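Local atomic coordinates of beta-galactosidase (PDB entry 4OIF), a protein that probably hydrolyses terminal non-reducing beta-D-galactose residues from beta-D-galactosides, as a zinc-binding homotrimeric glycoside hydrolase of family GH42. Residues A[53-58]-A[131-136]; A[311-316]-A[458-463]; A[342-347]-A[642-647]; A[525-530]-A[557-562]. All coordinates share one frame; numbering follows the deposited sequence. Where two conformers were deposited one is given.

Contact 1. Residues A[53-58]-A[131-136]; sequences FAWSAL and EKTQHI
The indole of Trp55 is overlapped on one face by the CD1 methyl of Ile136, which sits 3.7 Å from the centroid of the five-membered ring and 29° off its normal, a CH-pi contact. The closest pair here is Ile136 CD1 to Trp55 NE1, at 3.4 Å. Ile136 reaches this far because CG1 stands anti to its backbone N (chi1 -167°), with the chain carried on straight to CD1. Ile136 CG2 lies above the same plane but toward the rim of the indole. At the far end of the six-membered ring the CG2 methyl of Thr133 comes to 3.5 Å from Trp55 CH2, and the CB of Lys132 lies beside CZ2. Leu58 adds a looser touch, its CB 4.4 Å from Ile136 CD1. In the TIM-barrel part of the enzyme this joins the short helix 55-58 to helix 127-144, with the Trp55 side chain about 10 Å from that of Arg119, a predicted substrate-binding residue. The indole N-H is taken by Glu59 OE1, and Thr133 OG1 bonds within its own helix to Tyr129 O. With the polar ends of Trp55 and Thr133 satisfied this way, what passes between the helices is dispersion and CH-pi attraction in a buried setting.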
loop_
_atom_site.group_PDB
_atom_site.type_symbol
_atom_site.label_atom_id
_atom_site.label_comp_id
_atom_site.label_asym_id
_atom_site.label_seq_id
_atom_site.Cartn_x
_atom_site.Cartn_y
_atom_site.Cartn_z
ATOM N N PHE A 53 22.363 -25.350 -2.072
ATOM C CA PHE A 53 21.670 -25.129 -3.325
ATOM C C PHE A 53 22.428 -25.755 -4.481
ATOM O O PHE A 53 22.477 -25.198 -5.580
ATOM C CB PHE A 53 21.460 -23.633 -3.547
ATOM C CG PHE A 53 20.695 -22.978 -2.436
ATOM C CD1 PHE A 53 19.326 -23.177 -2.312
ATOM C CD2 PHE A 53 21.340 -22.198 -1.499
ATOM C CE1 PHE A 53 18.606 -22.591 -1.283
ATOM C CE2 PHE A 53 20.628 -21.607 -0.464
ATOM C CZ PHE A 53 19.257 -21.812 -0.353
ATOM N N ALA A 54 22.979 -26.943 -4.241
ATOM C CA ALA A 54 23.894 -27.568 -5.195
ATOM C C ALA A 54 23.278 -28.672 -6.062
ATOM O O ALA A 54 24.012 -29.408 -6.733
ATOM C CB ALA A 54 25.086 -28.113 -4.453
ATOM N N TRP A 55 21.950 -28.770 -6.080
ATOM C CA TRP A 55 21.284 -29.829 -6.835
ATOM C C TRP A 55 21.662 -29.788 -8.316
ATOM O O TRP A 55 22.050 -30.800 -8.913
ATOM C CB TRP A 55 19.762 -29.730 -6.677
ATOM C CG TRP A 55 19.036 -31.025 -7.005
ATOM C CD1 TRP A 55 19.466 -32.022 -7.834
ATOM C CD2 TRP A 55 17.764 -31.453 -6.497
ATOM N NE1 TRP A 55 18.539 -33.037 -7.883
ATOM C CE2 TRP A 55 17.489 -32.717 -7.066
ATOM C CE3 TRP A 55 16.830 -30.890 -5.619
ATOM C CZ2 TRP A 55 16.324 -33.426 -6.786
ATOM C CZ3 TRP A 55 15.674 -31.601 -5.339
ATOM C CH2 TRP A 55 15.432 -32.856 -5.919
ATOM N N SER A 56 21.559 -28.605 -8.899
ATOM C CA SER A 56 21.860 -28.428 -10.302
ATOM C C SER A 56 23.337 -28.722 -10.588
ATOM O O SER A 56 23.691 -29.075 -11.707
ATOM C CB SER A 56 21.480 -27.011 -10.733
ATOM O OG SER A 56 22.112 -26.647 -11.937
ATOM N N ALA A 57 24.195 -28.589 -9.580
ATOM C CA ALA A 57 25.610 -28.907 -9.751
ATOM C C ALA A 57 25.859 -30.395 -9.567
ATOM O O ALA A 57 26.815 -30.942 -10.112
ATOM C CB ALA A 57 26.464 -28.110 -8.773
ATOM N N LEU A 58 25.006 -31.034 -8.773
ATOM C CA LEU A 58 25.124 -32.454 -8.491
ATOM C C LEU A 58 24.441 -33.286 -9.576
ATOM O O LEU A 58 24.902 -34.369 -9.930
ATOM C CB LEU A 58 24.511 -32.775 -7.128
ATOM C CG LEU A 58 25.288 -32.205 -5.947
ATOM C CD1 LEU A 58 24.494 -32.347 -4.662
ATOM C CD2 LEU A 58 26.604 -32.949 -5.852
ATOM N N GLU A 131 10.018 -38.169 -3.722
ATOM C CA GLU A 131 10.875 -39.243 -4.221
ATOM C C GLU A 131 12.241 -38.771 -4.746
ATOM O O GLU A 131 13.266 -39.389 -4.443
ATOM C CB GLU A 131 10.141 -40.032 -5.304
ATOM C CG GLU A 131 9.047 -40.930 -4.729
ATOM C CD GLU A 131 8.157 -41.571 -5.787
ATOM O OE1 GLU A 131 8.557 -41.602 -6.975
ATOM O OE2 GLU A 131 7.052 -42.043 -5.422
ATOM N N LYS A 132 12.271 -37.691 -5.519
ATOM C CA LYS A 132 13.537 -37.217 -6.061
ATOM C C LYS A 132 14.447 -36.663 -4.958
ATOM O O LYS A 132 15.672 -36.937 -4.960
ATOM C CB LYS A 132 13.294 -36.171 -7.146
ATOM C CG LYS A 132 12.589 -36.729 -8.389
ATOM C CD LYS A 132 13.470 -36.648 -9.630
ATOM C CE LYS A 132 12.834 -37.362 -10.825
ATOM N NZ LYS A 132 12.803 -38.861 -10.691
ATOM N N THR A 133 13.867 -35.928 -4.005
ATOM C CA THR A 133 14.681 -35.410 -2.917
ATOM C C THR A 133 15.151 -36.556 -2.029
ATOM O O THR A 133 16.323 -36.606 -1.641
ATOM C CB THR A 133 13.935 -34.358 -2.071
ATOM O OG1 THR A 133 12.750 -34.933 -1.519
ATOM C CG2 THR A 133 13.571 -33.144 -2.922
ATOM N N GLN A 134 14.262 -37.495 -1.712
ATOM C CA GLN A 134 14.724 -38.623 -0.918
ATOM C C GLN A 134 15.842 -39.382 -1.627
ATOM O O GLN A 134 16.795 -39.816 -0.993
ATOM C CB GLN A 134 13.597 -39.585 -0.586
ATOM C CG GLN A 134 14.018 -40.565 0.505
ATOM C CD GLN A 134 13.039 -41.695 0.724
ATOM O OE1 GLN A 134 13.164 -42.763 0.126
ATOM N NE2 GLN A 134 12.074 -41.476 1.606
ATOM N N HIS A 135 15.744 -39.523 -2.945
ATOM C CA HIS A 135 16.739 -40.299 -3.679
ATOM C C HIS A 135 18.108 -39.617 -3.720
ATOM O O HIS A 135 19.148 -40.249 -3.472
ATOM C CB HIS A 135 16.268 -40.568 -5.102
ATOM C CG HIS A 135 17.246 -41.364 -5.906
ATOM N ND1 HIS A 135 17.648 -42.632 -5.542
ATOM C CD2 HIS A 135 17.936 -41.059 -7.032
ATOM C CE1 HIS A 135 18.528 -43.081 -6.419
ATOM N NE2 HIS A 135 18.718 -42.147 -7.335
ATOM N N ILE A 136 18.131 -38.330 -4.045
ATOM C CA ILE A 136 19.418 -37.664 -4.030
ATOM C C ILE A 136 19.983 -37.608 -2.589
ATOM O O ILE A 136 21.199 -37.716 -2.378
ATOM C CB ILE A 136 19.332 -36.268 -4.655
ATOM C CG1 ILE A 136 20.738 -35.728 -4.904
ATOM C CG2 ILE A 136 18.499 -35.319 -3.808
ATOM C CD1 ILE A 136 20.757 -34.599 -5.889
#

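Contact 2. Residues A[311-316]-A[458-463]; sequences RSLKQQ and VITKEH
The backbones come nearest at Ser312 and Ile459, whose CA atoms are 6.0 Å apart where helix 296-312 comes up to strand 456-459. Ser312 turns its CB onto Val458 O, 3.4 Å away, while its hydroxyl bonds back to Asp308 O. The polar link is made by His463: NE2 donates to Ser312 O over 2.6 Å, with 158° at the hydrogen. The carbonyl oxygen lies almost in the imidazole plane, yet the N-H approaches it from above the carbonyl plane, 43° out. At the ring's other nitrogen, ND1 is 3.3 Å from Thr460 OG1 in a hydrogen bond whose donor may be either, so both nitrogens are held. Thr460 to His463 form a type I beta turn, and Thr460 OG1 also accepts from Glu462 N, making an ST turn; this folds the histidine back toward the helix. The contact thereby joins the TIM-barrel part to the trimerisation domain at an edge strand of its mixed sheet. Ile459 CB lies over the rim of one imidazole face, 3.7 Å above the plane. The CG of Gln315 borders the ring edge, its amide bonded to Asp457 OD2, and Leu313 CD2 meets Thr460 CG2 at 4.2 Å.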
loop_
_atom_site.group_PDB
_atom_site.type_symbol
_atom_site.label_atom_id
_atom_site.label_comp_id
_atom_site.label_asym_id
_atom_site.label_seq_id
_atom_site.Cartn_x
_atom_site.Cartn_y
_atom_site.Cartn_z
ATOM N N ARG A 311 17.095 -22.138 22.258
ATOM C CA ARG A 311 17.843 -23.005 23.149
ATOM C C ARG A 311 16.846 -23.873 23.893
ATOM O O ARG A 311 16.972 -25.095 23.916
ATOM C CB ARG A 311 18.702 -22.208 24.135
ATOM C CG ARG A 311 19.640 -23.071 24.996
ATOM C CD ARG A 311 20.083 -22.323 26.230
ATOM N NE ARG A 311 18.923 -21.877 26.991
ATOM C CZ ARG A 311 18.515 -20.617 27.084
ATOM N NH1 ARG A 311 19.186 -19.648 26.467
ATOM N NH2 ARG A 311 17.430 -20.334 27.795
ATOM N N SER A 312 15.826 -23.239 24.459
ATOM C CA SER A 312 14.896 -23.968 25.311
ATOM C C SER A 312 14.072 -25.056 24.605
ATOM O O SER A 312 13.585 -25.962 25.270
ATOM C CB SER A 312 13.956 -22.985 26.008
ATOM O OG SER A 312 14.682 -22.131 26.877
ATOM N N LEU A 313 13.910 -24.979 23.284
ATOM C CA LEU A 313 13.128 -25.994 22.553
ATOM C C LEU A 313 13.524 -27.433 22.868
ATOM O O LEU A 313 12.669 -28.312 23.016
ATOM C CB LEU A 313 13.239 -25.776 21.052
ATOM C CG LEU A 313 12.366 -24.612 20.605
ATOM C CD1 LEU A 313 12.645 -24.263 19.160
ATOM C CD2 LEU A 313 10.886 -24.952 20.829
ATOM N N LYS A 314 14.822 -27.675 22.968
ATOM C CA LYS A 314 15.294 -29.012 23.270
ATOM C C LYS A 314 16.214 -29.013 24.485
ATOM O O LYS A 314 16.908 -29.998 24.738
ATOM C CB LYS A 314 15.996 -29.614 22.055
ATOM C CG LYS A 314 15.089 -29.771 20.841
ATOM C CD LYS A 314 15.811 -30.460 19.687
ATOM C CE LYS A 314 16.043 -31.936 19.982
ATOM N NZ LYS A 314 14.792 -32.707 19.761
ATOM N N GLN A 315 16.204 -27.902 25.219
ATOM C CA GLN A 315 16.881 -27.789 26.511
ATOM C C GLN A 315 18.314 -28.320 26.443
ATOM O O GLN A 315 18.746 -29.125 27.278
ATOM C CB GLN A 315 16.070 -28.520 27.589
ATOM C CG GLN A 315 14.768 -27.811 27.985
ATOM C CD GLN A 315 14.983 -26.647 28.965
ATOM O OE1 GLN A 315 14.945 -26.824 30.189
ATOM N NE2 GLN A 315 15.209 -25.459 28.426
ATOM N N GLN A 316 19.029 -27.867 25.419
ATOM C CA GLN A 316 20.399 -28.282 25.150
ATOM C C GLN A 316 21.050 -27.159 24.332
ATOM O O GLN A 316 20.356 -26.244 23.893
ATOM C CB GLN A 316 20.415 -29.616 24.396
ATOM C CG GLN A 316 19.806 -29.497 23.009
ATOM C CD GLN A 316 19.861 -30.778 22.194
ATOM O OE1 GLN A 316 20.129 -31.865 22.716
ATOM N NE2 GLN A 316 19.591 -30.653 20.898
ATOM N N VAL A 458 12.633 -19.390 27.403
ATOM C CA VAL A 458 11.360 -19.097 26.745
ATOM C C VAL A 458 10.815 -20.410 26.219
ATOM O O VAL A 458 11.328 -20.957 25.255
ATOM C CB VAL A 458 11.505 -18.071 25.612
ATOM C CG1 VAL A 458 10.163 -17.831 24.931
ATOM C CG2 VAL A 458 12.058 -16.762 26.160
ATOM N N ILE A 459 9.782 -20.915 26.883
ATOM C CA ILE A 459 9.283 -22.269 26.663
ATOM C C ILE A 459 7.959 -22.328 25.918
ATOM O O ILE A 459 7.332 -21.307 25.643
ATOM C CB ILE A 459 9.084 -23.011 27.995
ATOM C CG1 ILE A 459 7.968 -22.333 28.799
ATOM C CG2 ILE A 459 10.417 -23.102 28.771
ATOM C CD1 ILE A 459 7.648 -23.013 30.092
ATOM N N THR A 460 7.552 -23.552 25.607
ATOM C CA THR A 460 6.273 -23.832 24.986
ATOM C C THR A 460 5.479 -24.729 25.919
ATOM O O THR A 460 6.013 -25.189 26.925
ATOM C CB THR A 460 6.441 -24.512 23.632
ATOM O OG1 THR A 460 6.931 -25.846 23.825
ATOM C CG2 THR A 460 7.419 -23.737 22.790
ATOM N N LYS A 461 4.212 -24.981 25.596
ATOM C CA LYS A 461 3.383 -25.845 26.431
ATOM C C LYS A 461 3.888 -27.288 26.398
ATOM O O LYS A 461 3.487 -28.099 27.218
ATOM C CB LYS A 461 1.919 -25.780 25.997
ATOM C CG LYS A 461 1.648 -26.258 24.586
ATOM C CD LYS A 461 0.201 -25.999 24.223
ATOM C CE LYS A 461 -0.176 -26.646 22.905
ATOM N NZ LYS A 461 0.513 -25.975 21.782
ATOM N N GLU A 462 4.791 -27.588 25.464
ATOM C CA GLU A 462 5.472 -28.882 25.407
ATOM C C GLU A 462 6.571 -29.043 26.475
ATOM O O GLU A 462 7.403 -29.944 26.374
ATOM C CB GLU A 462 6.111 -29.095 24.019
ATOM C CG GLU A 462 5.219 -28.788 22.823
ATOM C CD GLU A 462 4.041 -29.740 22.702
ATOM O OE1 GLU A 462 4.197 -30.950 23.009
ATOM O OE2 GLU A 462 2.953 -29.268 22.299
ATOM N N HIS A 463 6.594 -28.169 27.475
ATOM C CA HIS A 463 7.652 -28.181 28.488
ATOM C C HIS A 463 7.129 -28.478 29.876
ATOM O O HIS A 463 5.963 -28.245 30.188
ATOM C CB HIS A 463 8.390 -26.837 28.545
ATOM C CG HIS A 463 9.440 -26.672 27.497
ATOM N ND1 HIS A 463 9.141 -26.431 26.172
ATOM C CD2 HIS A 463 10.790 -26.699 27.578
ATOM C CE1 HIS A 463 10.261 -26.328 25.480
ATOM N NE2 HIS A 463 11.277 -26.487 26.309
#

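Contact 3. Residues A[342-347]-A[642-647]; sequences HFLSSM and FIMNFT
Leu344 fills the tight end of this contact, pressing its branched tip against the Phe646 ring. Its CD1 methyl stands over one face, 3.7 Å from the centroid and 18° off the normal, in a CH-pi contact, while CG comes to 3.4 Å from Phe646 CE1. With CG anti to the backbone N (chi1 165°), both methyls are directed at the strand: CD1 also meets Met644 CB at 3.7 Å, and CD2 lies 3.6 Å from the backbone oxygen Asn645 O. Helix 341-351 belongs to the TIM-barrel part and strand 638-645 to the antiparallel sheet of the C-terminal domain. Their short axes run roughly antiparallel (141°), 9.2 Å apart at closest. Val679 of the neighbouring strand 679-685 touches Leu344, Met347 and Met644 as well, so the helix lies on the face of this sheet and links the two domains. The side chains are looser at the Met347 end, although it too is buried. There Met347 CB is 4.1 Å from Phe642 CD2, though Met347 O comes to 3.5 Å from the same carbon, and Met347 SD lies at the edge of the Phe642 ring, 5.4 Å from its centroid, a Met-aromatic contact set by the bend of the methionine chain at chi2. On the more open side, partly exposed Thr647 turns away from the helix; its backbone N and hydroxyl both donate to Asn645 OD1, the former closing an Asx turn.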
loop_
_atom_site.group_PDB
_atom_site.type_symbol
_atom_site.label_atom_id
_atom_site.label_comp_id
_atom_site.label_asym_id
_atom_site.label_seq_id
_atom_site.Cartn_x
_atom_site.Cartn_y
_atom_site.Cartn_z
ATOM N N HIS A 342 30.599 -7.245 15.466
ATOM C CA HIS A 342 30.538 -8.635 15.055
ATOM C C HIS A 342 31.049 -9.533 16.172
ATOM O O HIS A 342 30.401 -10.530 16.541
ATOM C CB HIS A 342 31.331 -8.890 13.779
ATOM C CG HIS A 342 31.280 -10.320 13.352
ATOM N ND1 HIS A 342 30.092 -10.986 13.154
ATOM C CD2 HIS A 342 32.260 -11.230 13.145
ATOM C CE1 HIS A 342 30.342 -12.236 12.812
ATOM N NE2 HIS A 342 31.650 -12.412 12.807
ATOM N N PHE A 343 32.202 -9.170 16.722
ATOM C CA PHE A 343 32.756 -9.912 17.852
ATOM C C PHE A 343 31.729 -10.011 19.004
ATOM O O PHE A 343 31.433 -11.109 19.537
ATOM C CB PHE A 343 34.066 -9.267 18.336
ATOM C CG PHE A 343 34.817 -10.126 19.292
ATOM C CD1 PHE A 343 35.712 -11.070 18.832
ATOM C CD2 PHE A 343 34.567 -10.052 20.656
ATOM C CE1 PHE A 343 36.367 -11.910 19.714
ATOM C CE2 PHE A 343 35.223 -10.880 21.540
ATOM C CZ PHE A 343 36.123 -11.812 21.066
ATOM N N LEU A 344 31.164 -8.857 19.344
ATOM C CA LEU A 344 30.183 -8.727 20.419
ATOM C C LEU A 344 28.979 -9.636 20.221
ATOM O O LEU A 344 28.621 -10.413 21.124
ATOM C CB LEU A 344 29.733 -7.268 20.527
ATOM C CG LEU A 344 28.485 -6.885 21.321
ATOM C CD1 LEU A 344 28.553 -7.321 22.783
ATOM C CD2 LEU A 344 28.228 -5.377 21.212
ATOM N N SER A 345 28.368 -9.545 19.040
ATOM C CA SER A 345 27.189 -10.350 18.720
ATOM C C SER A 345 27.499 -11.860 18.720
ATOM O O SER A 345 26.683 -12.676 19.178
ATOM C CB SER A 345 26.590 -9.916 17.374
ATOM O OG SER A 345 27.427 -10.211 16.272
ATOM N N SER A 346 28.678 -12.235 18.233
ATOM C CA SER A 346 29.043 -13.645 18.259
ATOM C C SER A 346 29.157 -14.157 19.696
ATOM O O SER A 346 28.663 -15.263 20.044
ATOM C CB SER A 346 30.351 -13.860 17.504
ATOM O OG SER A 346 30.266 -13.294 16.216
ATOM N N MET A 347 29.797 -13.347 20.538
ATOM C CA MET A 347 29.913 -13.721 21.942
ATOM C C MET A 347 28.532 -13.827 22.587
ATOM O O MET A 347 28.302 -14.725 23.405
ATOM C CB MET A 347 30.783 -12.724 22.703
ATOM C CG MET A 347 32.223 -12.709 22.224
ATOM S SD MET A 347 33.039 -14.300 22.447
ATOM C CE MET A 347 33.594 -14.621 20.783
ATOM N N PHE A 642 29.752 -14.181 30.463
ATOM C CA PHE A 642 29.983 -13.205 29.411
ATOM C C PHE A 642 29.506 -11.839 29.880
ATOM O O PHE A 642 28.323 -11.663 30.210
ATOM C CB PHE A 642 29.240 -13.595 28.128
ATOM C CG PHE A 642 29.771 -14.818 27.449
ATOM C CD1 PHE A 642 29.583 -16.078 28.000
ATOM C CD2 PHE A 642 30.431 -14.713 26.236
ATOM C CE1 PHE A 642 30.071 -17.220 27.361
ATOM C CE2 PHE A 642 30.920 -15.850 25.586
ATOM C CZ PHE A 642 30.741 -17.105 26.153
ATOM N N ILE A 643 30.421 -10.877 29.898
ATOM C CA ILE A 643 30.090 -9.497 30.225
ATOM C C ILE A 643 30.170 -8.653 28.952
ATOM O O ILE A 643 31.252 -8.368 28.441
ATOM C CB ILE A 643 31.018 -8.939 31.308
ATOM C CG1 ILE A 643 31.134 -9.938 32.470
ATOM C CG2 ILE A 643 30.515 -7.589 31.783
ATOM C CD1 ILE A 643 32.152 -9.547 33.562
ATOM N N MET A 644 29.007 -8.249 28.449
ATOM C CA MET A 644 28.897 -7.678 27.114
ATOM C C MET A 644 28.406 -6.227 27.116
ATOM O O MET A 644 27.327 -5.915 27.618
ATOM C CB MET A 644 27.969 -8.561 26.264
ATOM C CG MET A 644 28.433 -10.006 26.189
ATOM S SD MET A 644 27.194 -11.136 25.527
ATOM C CE MET A 644 25.960 -11.132 26.820
ATOM N N ASN A 645 29.207 -5.334 26.555
ATOM C CA ASN A 645 28.817 -3.931 26.487
ATOM C C ASN A 645 28.042 -3.630 25.210
ATOM O O ASN A 645 28.634 -3.357 24.173
ATOM C CB ASN A 645 30.049 -3.032 26.583
ATOM C CG ASN A 645 29.700 -1.555 26.601
ATOM O OD1 ASN A 645 28.522 -1.172 26.616
ATOM N ND2 ASN A 645 30.728 -0.710 26.598
ATOM N N PHE A 646 26.714 -3.666 25.293
ATOM C CA PHE A 646 25.892 -3.348 24.133
ATOM C C PHE A 646 25.571 -1.845 24.056
ATOM O O PHE A 646 24.447 -1.462 23.724
ATOM C CB PHE A 646 24.600 -4.175 24.149
ATOM C CG PHE A 646 24.776 -5.600 23.663
ATOM C CD1 PHE A 646 24.994 -5.869 22.312
ATOM C CD2 PHE A 646 24.705 -6.674 24.554
ATOM C CE1 PHE A 646 25.146 -7.189 21.857
ATOM C CE2 PHE A 646 24.856 -7.983 24.105
ATOM C CZ PHE A 646 25.082 -8.239 22.744
ATOM N N THR A 647 26.555 -0.998 24.370
ATOM C CA THR A 647 26.373 0.450 24.263
ATOM C C THR A 647 27.548 1.046 23.516
ATOM O O THR A 647 28.587 0.400 23.367
ATOM C CB THR A 647 26.275 1.150 25.630
ATOM O OG1 THR A 647 27.594 1.363 26.138
ATOM C CG2 THR A 647 25.477 0.318 26.631
#

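Contact 4. Residues A[525-530]-A[557-562]; sequences FGMEPI and TVIKIH
This contact is an antiparallel strand pairing within the trimerisation domain, between strands 527-534 and 555-561. Glu528 and Lys560 form a hydrogen-bonded pair, Glu528 N giving to Lys560 O and Lys560 N to Glu528 O, each over 2.9 Å. Beyond it Ile530 N reaches Val558 O nearly straight (170° at the hydrogen), and at the other end His562 N bonds to Gly526 O over 2.8 Å. On the face of Pro529, Ile559 and Ile561, Met527 curls, bent at chi2 and chi3, to bring CE to 3.7 Å from Ile559 CG2, while Pro529 CB meets Thr557 CG2 at 3.4 Å. The opposite face carries Glu528 and Lys560 side by side. His562 NE2 donates to Glu528 OE2 over 3.1 Å; OE2 lies in the imidazole plane, but the donor meets it on the anti side, 27° out of the carboxylate plane. Lys560 NZ stays 4.2 Å from Glu528 OE2, too far for a salt bridge but near enough probably to favour the carboxylate's negative charge. Glu528 OE1 forms a salt bridge with Arg382 of the third subunit. The pair is a two-stranded antiparallel sheet, with Met527 and Ile561 packed on strand 579-586 and Glu528 facing the trimer interface.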
loop_
_atom_site.group_PDB
_atom_site.type_symbol
_atom_site.label_atom_id
_atom_site.label_comp_id
_atom_site.label_asym_id
_atom_site.label_seq_id
_atom_site.Cartn_x
_atom_site.Cartn_y
_atom_site.Cartn_z
ATOM N N PHE A 525 -6.451 -17.456 40.110
ATOM C CA PHE A 525 -6.134 -16.037 40.204
ATOM C C PHE A 525 -7.023 -15.300 41.205
ATOM O O PHE A 525 -6.765 -14.147 41.534
ATOM C CB PHE A 525 -6.247 -15.386 38.819
ATOM C CG PHE A 525 -5.173 -15.817 37.861
ATOM C CD1 PHE A 525 -3.958 -15.134 37.805
ATOM C CD2 PHE A 525 -5.366 -16.915 37.029
ATOM C CE1 PHE A 525 -2.951 -15.534 36.931
ATOM C CE2 PHE A 525 -4.369 -17.316 36.145
ATOM C CZ PHE A 525 -3.154 -16.626 36.099
ATOM N N GLY A 526 -8.076 -15.959 41.680
ATOM C CA GLY A 526 -8.979 -15.336 42.633
ATOM C C GLY A 526 -9.661 -14.096 42.082
ATOM O O GLY A 526 -10.019 -13.188 42.819
ATOM N N MET A 527 -9.835 -14.066 40.770
ATOM C CA MET A 527 -10.519 -12.978 40.091
ATOM C C MET A 527 -10.965 -13.469 38.712
ATOM O O MET A 527 -10.740 -14.634 38.365
ATOM C CB MET A 527 -9.615 -11.733 39.976
ATOM C CG MET A 527 -8.180 -11.998 39.548
ATOM S SD MET A 527 -7.976 -12.540 37.831
ATOM C CE MET A 527 -8.493 -11.110 36.887
ATOM N N GLU A 528 -11.611 -12.601 37.938
ATOM C CA GLU A 528 -11.834 -12.893 36.520
ATOM C C GLU A 528 -11.945 -11.619 35.704
ATOM O O GLU A 528 -12.359 -10.571 36.214
ATOM C CB GLU A 528 -13.081 -13.750 36.323
ATOM C CG GLU A 528 -14.347 -13.188 36.930
ATOM C CD GLU A 528 -15.526 -14.140 36.773
ATOM O OE1 GLU A 528 -15.730 -14.675 35.657
ATOM O OE2 GLU A 528 -16.242 -14.361 37.771
ATOM N N PRO A 529 -11.546 -11.688 34.432
ATOM C CA PRO A 529 -11.727 -10.515 33.570
ATOM C C PRO A 529 -13.165 -10.470 33.067
ATOM O O PRO A 529 -13.711 -11.525 32.741
ATOM C CB PRO A 529 -10.739 -10.766 32.428
ATOM C CG PRO A 529 -10.644 -12.265 32.342
ATOM C CD PRO A 529 -10.886 -12.806 33.730
ATOM N N ILE A 530 -13.793 -9.304 33.006
ATOM C CA ILE A 530 -15.116 -9.288 32.401
ATOM C C ILE A 530 -15.187 -8.415 31.159
ATOM O O ILE A 530 -16.137 -8.523 30.398
ATOM C CB ILE A 530 -16.199 -8.844 33.401
ATOM C CG1 ILE A 530 -15.997 -7.398 33.831
ATOM C CG2 ILE A 530 -16.191 -9.754 34.620
ATOM C CD1 ILE A 530 -17.013 -6.950 34.871
ATOM N N THR A 557 -8.156 -4.116 31.255
ATOM C CA THR A 557 -9.121 -5.161 31.548
ATOM C C THR A 557 -9.955 -4.818 32.773
ATOM O O THR A 557 -9.410 -4.563 33.842
ATOM C CB THR A 557 -8.429 -6.522 31.777
ATOM O OG1 THR A 557 -7.497 -6.783 30.713
ATOM C CG2 THR A 557 -9.468 -7.631 31.830
ATOM N N VAL A 558 -11.275 -4.808 32.627
ATOM C CA VAL A 558 -12.127 -4.635 33.798
ATOM C C VAL A 558 -12.135 -5.962 34.561
ATOM O O VAL A 558 -12.300 -7.026 33.967
ATOM C CB VAL A 558 -13.564 -4.203 33.421
ATOM C CG1 VAL A 558 -14.433 -4.087 34.670
ATOM C CG2 VAL A 558 -13.551 -2.863 32.683
ATOM N N ILE A 559 -11.945 -5.902 35.874
ATOM C CA ILE A 559 -11.747 -7.110 36.677
ATOM C C ILE A 559 -12.726 -7.274 37.847
ATOM O O ILE A 559 -12.977 -6.344 38.613
ATOM C CB ILE A 559 -10.313 -7.136 37.234
ATOM C CG1 ILE A 559 -9.316 -7.377 36.099
ATOM C CG2 ILE A 559 -10.166 -8.181 38.334
ATOM C CD1 ILE A 559 -7.903 -6.930 36.443
ATOM N N LYS A 560 -13.271 -8.476 37.972
ATOM C CA LYS A 560 -14.099 -8.858 39.110
ATOM C C LYS A 560 -13.276 -9.632 40.155
ATOM O O LYS A 560 -12.738 -10.701 39.860
ATOM C CB LYS A 560 -15.275 -9.706 38.621
ATOM C CG LYS A 560 -16.250 -10.165 39.695
ATOM C CD LYS A 560 -17.240 -11.155 39.087
ATOM C CE LYS A 560 -18.512 -11.304 39.900
ATOM N NZ LYS A 560 -19.514 -12.096 39.126
ATOM N N ILE A 561 -13.187 -9.097 41.371
ATOM C CA ILE A 561 -12.375 -9.705 42.435
ATOM C C ILE A 561 -13.104 -10.781 43.230
ATOM O O ILE A 561 -14.267 -10.626 43.585
ATOM C CB ILE A 561 -11.878 -8.642 43.444
ATOM C CG1 ILE A 561 -10.966 -7.637 42.750
ATOM C CG2 ILE A 561 -11.158 -9.294 44.618
ATOM C CD1 ILE A 561 -9.820 -8.271 42.039
ATOM N N HIS A 562 -12.399 -11.870 43.514
ATOM C CA HIS A 562 -12.893 -12.894 44.423
ATOM C C HIS A 562 -11.995 -12.987 45.655
ATOM O O HIS A 562 -12.068 -12.142 46.541
ATOM C CB HIS A 562 -12.981 -14.236 43.702
ATOM C CG HIS A 562 -13.938 -14.226 42.552
ATOM N ND1 HIS A 562 -15.278 -13.940 42.707
ATOM C CD2 HIS A 562 -13.750 -14.443 41.229
ATOM C CE1 HIS A 562 -15.876 -13.991 41.530
ATOM N NE2 HIS A 562 -14.972 -14.297 40.617
#

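The four contacts sample the three parts of the chain. Contact 1 lies inside the TIM-barrel part, contact 4 inside the trimerisation domain, and contacts 2 and 3 join the barrel part to the trimerisation and C-terminal domains respectively. Contacts 2 and 3 are the closest two, with centres 24 Å and nearest atoms about 11 Å apart, and their segments interleave in sequence. Contacts 1 and 4 lie on opposite sides of the chain's centre, 58 Å apart between centres, yet each borders another subunit of the trimer. Contact 1 alone approaches the predicted substrate site, and its Thr133 side chain is about 14 Å from the zinc ion.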